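Local coordinates for protein enolase from the environmental genome shotgun sequencing of the Sargasso Sea (PDB 2QGY) that binds magnesium and is probably an enzyme of the enolase superfamily, related to mandelate racemase and muconate lactonizing enzyme, although its reaction and substrate are unknown, at residues M307-S319 with A352-I364. Residues are numbered along the deposited sequence; the frame is centred on the assembly and turned at random. Where two conformers were deposited one is given.
Sequences MSVSASAMLHVCS and AHINKSAGLGIVI
His316 reaches out from helix 309-319 into the loop formed by 355-361, its imidazole lodged between Ile354 and the Gly359-Leu360 backbone. CG2 of Ile354 comes in obliquely to 3.4 Å from His316 CE1, while CD2 of Leu360 meets the ring's CD2 carbon. A water lying in the ring plane, 3.1 Å from His316 NE2, donates to Ser357 O and so ties the ring to the loop; His316 ND1 is bonded to the backbone N of Asn125. The longer branch of Ile354 points at the helix, and its CD1 fills the hollow between Leu315 O and the side chain of Ser319, 3.4 Å from Leu315 O. Next to it, CB of Ala352 sits against the fork of Leu315, touching both of its methyls. One turn up the helix, Ser312 holds OG anti to its backbone N (chi1 -176°), directed at the loop, and donates a 2.8 Å hydrogen bond to a lone pair of Leu360 O. Leu360 forks over the helix, CD2 resting on Ala313 CA at 3.7 Å and CD1 on CG1 of Val309. The other methyl of Val309 sits against Ile362 CD1 and Ile364 CD1, near Trp50 of strand 48-53. Helix 309-320, between barrel strands 298-299 and 327-329, thus crosses at -87° the strand 351-354, which pairs antiparallel with 135-141, in the modified TIM barrel of the enolase superfamily.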
# COMPACT_ATOMS: atom_id res chain seq x y z
N MET A 307 15.88 -8.04 -15.54
CA MET A 307 15.44 -8.70 -16.77
C MET A 307 15.63 -10.21 -16.67
O MET A 307 15.69 -10.91 -17.70
CB MET A 307 16.13 -8.10 -18.03
CG MET A 307 15.74 -6.62 -18.42
SD MET A 307 14.01 -6.48 -18.93
CE MET A 307 13.27 -5.84 -17.42
N SER A 308 15.68 -10.73 -15.43
CA SER A 308 15.78 -12.15 -15.18
C SER A 308 14.41 -12.70 -14.75
O SER A 308 13.57 -12.98 -15.62
CB SER A 308 16.91 -12.45 -14.16
OG SER A 308 16.69 -11.93 -12.84
N VAL A 309 14.18 -12.83 -13.45
CA VAL A 309 12.98 -13.53 -12.93
C VAL A 309 11.67 -12.79 -13.28
O VAL A 309 10.75 -13.37 -13.87
CB VAL A 309 13.08 -13.78 -11.38
CG1 VAL A 309 11.88 -14.52 -10.88
CG2 VAL A 309 14.35 -14.60 -11.05
N SER A 310 11.60 -11.51 -12.95
CA SER A 310 10.42 -10.69 -13.32
C SER A 310 10.15 -10.70 -14.82
O SER A 310 9.00 -10.89 -15.24
CB SER A 310 10.60 -9.25 -12.87
OG SER A 310 10.62 -9.16 -11.46
N ALA A 311 11.19 -10.49 -15.63
CA ALA A 311 10.96 -10.50 -17.09
C ALA A 311 10.41 -11.84 -17.57
O ALA A 311 9.50 -11.88 -18.41
CB ALA A 311 12.23 -10.08 -17.90
N SER A 312 10.94 -12.95 -17.05
CA SER A 312 10.44 -14.26 -17.47
C SER A 312 8.98 -14.48 -17.10
O SER A 312 8.20 -14.97 -17.91
CB SER A 312 11.29 -15.39 -16.89
OG SER A 312 10.82 -16.62 -17.40
N ALA A 313 8.61 -14.11 -15.87
CA ALA A 313 7.20 -14.20 -15.45
C ALA A 313 6.32 -13.35 -16.38
O ALA A 313 5.24 -13.80 -16.83
CB ALA A 313 7.06 -13.72 -14.01
N MET A 314 6.78 -12.15 -16.68
CA MET A 314 6.01 -11.24 -17.53
C MET A 314 5.77 -11.90 -18.90
O MET A 314 4.66 -11.91 -19.42
CB MET A 314 6.75 -9.90 -17.70
CG MET A 314 6.07 -8.86 -18.67
SD MET A 314 7.00 -7.38 -18.99
CE MET A 314 8.49 -8.03 -19.75
N LEU A 315 6.84 -12.39 -19.50
CA LEU A 315 6.73 -13.00 -20.83
C LEU A 315 5.79 -14.20 -20.82
O LEU A 315 4.93 -14.35 -21.72
CB LEU A 315 8.11 -13.37 -21.39
CG LEU A 315 9.10 -12.21 -21.57
CD1 LEU A 315 10.41 -12.73 -22.13
CD2 LEU A 315 8.50 -11.10 -22.48
N HIS A 316 5.92 -15.05 -19.80
CA HIS A 316 5.01 -16.20 -19.70
C HIS A 316 3.54 -15.74 -19.56
O HIS A 316 2.64 -16.28 -20.22
CB HIS A 316 5.42 -17.11 -18.53
CG HIS A 316 6.57 -18.02 -18.85
ND1 HIS A 316 6.42 -19.19 -19.58
CD2 HIS A 316 7.89 -17.93 -18.54
CE1 HIS A 316 7.60 -19.78 -19.68
NE2 HIS A 316 8.51 -19.03 -19.08
N VAL A 317 3.29 -14.72 -18.74
CA VAL A 317 1.92 -14.22 -18.60
C VAL A 317 1.43 -13.66 -19.92
O VAL A 317 0.34 -14.02 -20.38
CB VAL A 317 1.78 -13.15 -17.48
CG1 VAL A 317 0.39 -12.41 -17.55
CG2 VAL A 317 1.89 -13.82 -16.17
N CYS A 318 2.24 -12.80 -20.55
CA CYS A 318 1.84 -12.15 -21.81
C CYS A 318 1.54 -13.15 -22.92
O CYS A 318 0.62 -12.92 -23.72
CB CYS A 318 2.89 -11.15 -22.30
SG CYS A 318 2.95 -9.67 -21.28
N SER A 319 2.30 -14.23 -22.96
CA SER A 319 2.11 -15.28 -23.96
C SER A 319 0.82 -16.09 -23.76
O SER A 319 0.36 -16.76 -24.70
CB SER A 319 3.32 -16.22 -24.02
OG SER A 319 3.31 -17.13 -22.95
N ALA A 352 10.23 -10.96 -27.83
CA ALA A 352 11.02 -11.81 -26.97
C ALA A 352 10.58 -13.25 -27.17
O ALA A 352 9.39 -13.56 -27.10
CB ALA A 352 10.85 -11.39 -25.50
N HIS A 353 11.53 -14.15 -27.42
CA HIS A 353 11.18 -15.56 -27.60
C HIS A 353 11.45 -16.34 -26.33
O HIS A 353 12.58 -16.40 -25.87
CB HIS A 353 11.90 -16.19 -28.79
CG HIS A 353 11.61 -17.65 -28.96
ND1 HIS A 353 10.59 -18.11 -29.77
CD2 HIS A 353 12.17 -18.74 -28.40
CE1 HIS A 353 10.55 -19.43 -29.72
NE2 HIS A 353 11.50 -19.84 -28.89
N ILE A 354 10.40 -16.94 -25.77
CA ILE A 354 10.46 -17.65 -24.49
C ILE A 354 11.04 -19.02 -24.72
O ILE A 354 10.67 -19.69 -25.68
CB ILE A 354 9.04 -17.87 -23.89
CG1 ILE A 354 8.33 -16.54 -23.67
CG2 ILE A 354 9.11 -18.68 -22.58
CD1 ILE A 354 6.83 -16.69 -23.38
N ASN A 355 11.90 -19.49 -23.83
CA ASN A 355 12.35 -20.85 -24.00
C ASN A 355 11.34 -21.86 -23.44
O ASN A 355 10.31 -21.49 -22.83
CB ASN A 355 13.80 -21.05 -23.52
CG ASN A 355 13.92 -21.17 -22.02
OD1 ASN A 355 15.03 -21.16 -21.49
ND2 ASN A 355 12.79 -21.29 -21.33
N LYS A 356 11.63 -23.13 -23.65
CA LYS A 356 10.70 -24.19 -23.39
C LYS A 356 11.02 -24.93 -22.08
O LYS A 356 10.47 -26.00 -21.83
CB LYS A 356 10.69 -25.14 -24.60
CG LYS A 356 10.18 -26.57 -24.37
CD LYS A 356 10.51 -27.49 -25.57
CE LYS A 356 10.28 -28.97 -25.25
NZ LYS A 356 10.35 -29.78 -26.50
N SER A 357 11.89 -24.36 -21.24
CA SER A 357 12.27 -25.00 -19.97
C SER A 357 11.11 -24.97 -18.98
O SER A 357 10.19 -24.16 -19.12
CB SER A 357 13.50 -24.31 -19.35
OG SER A 357 14.59 -24.33 -20.26
N ALA A 358 11.16 -25.84 -17.99
CA ALA A 358 10.11 -25.92 -17.00
C ALA A 358 10.00 -24.62 -16.17
O ALA A 358 11.02 -23.96 -15.90
CB ALA A 358 10.34 -27.13 -16.08
N GLY A 359 8.78 -24.29 -15.75
CA GLY A 359 8.51 -23.11 -14.92
C GLY A 359 8.98 -21.85 -15.62
O GLY A 359 8.66 -21.64 -16.77
N LEU A 360 9.77 -21.02 -14.94
CA LEU A 360 10.28 -19.78 -15.52
C LEU A 360 11.60 -19.96 -16.23
O LEU A 360 12.16 -18.99 -16.78
CB LEU A 360 10.49 -18.73 -14.42
CG LEU A 360 9.27 -18.38 -13.59
CD1 LEU A 360 9.75 -17.56 -12.35
CD2 LEU A 360 8.29 -17.59 -14.46
N GLY A 361 12.16 -21.16 -16.17
CA GLY A 361 13.40 -21.42 -16.92
C GLY A 361 14.61 -20.68 -16.37
O GLY A 361 15.56 -20.42 -17.11
N ILE A 362 14.59 -20.36 -15.08
CA ILE A 362 15.65 -19.54 -14.47
C ILE A 362 16.91 -20.40 -14.21
O ILE A 362 16.85 -21.45 -13.58
CB ILE A 362 15.16 -18.81 -13.20
CG1 ILE A 362 14.02 -17.84 -13.56
CG2 ILE A 362 16.31 -18.12 -12.45
CD1 ILE A 362 14.43 -16.72 -14.46
N VAL A 363 18.04 -19.90 -14.69
CA VAL A 363 19.34 -20.45 -14.40
C VAL A 363 20.18 -19.31 -13.86
O VAL A 363 20.59 -18.44 -14.62
CB VAL A 363 20.01 -21.03 -15.68
CG1 VAL A 363 21.44 -21.54 -15.39
CG2 VAL A 363 19.17 -22.16 -16.29
N ILE A 364 20.40 -19.29 -12.55
CA ILE A 364 21.13 -18.17 -11.92
C ILE A 364 22.39 -18.69 -11.23
O ILE A 364 22.35 -19.72 -10.55
CB ILE A 364 20.23 -17.39 -10.93
CG1 ILE A 364 19.36 -16.37 -11.70
CG2 ILE A 364 21.03 -16.61 -9.89
CD1 ILE A 364 18.29 -15.77 -10.79
O HOH W 1 10.78 -21.11 -19.57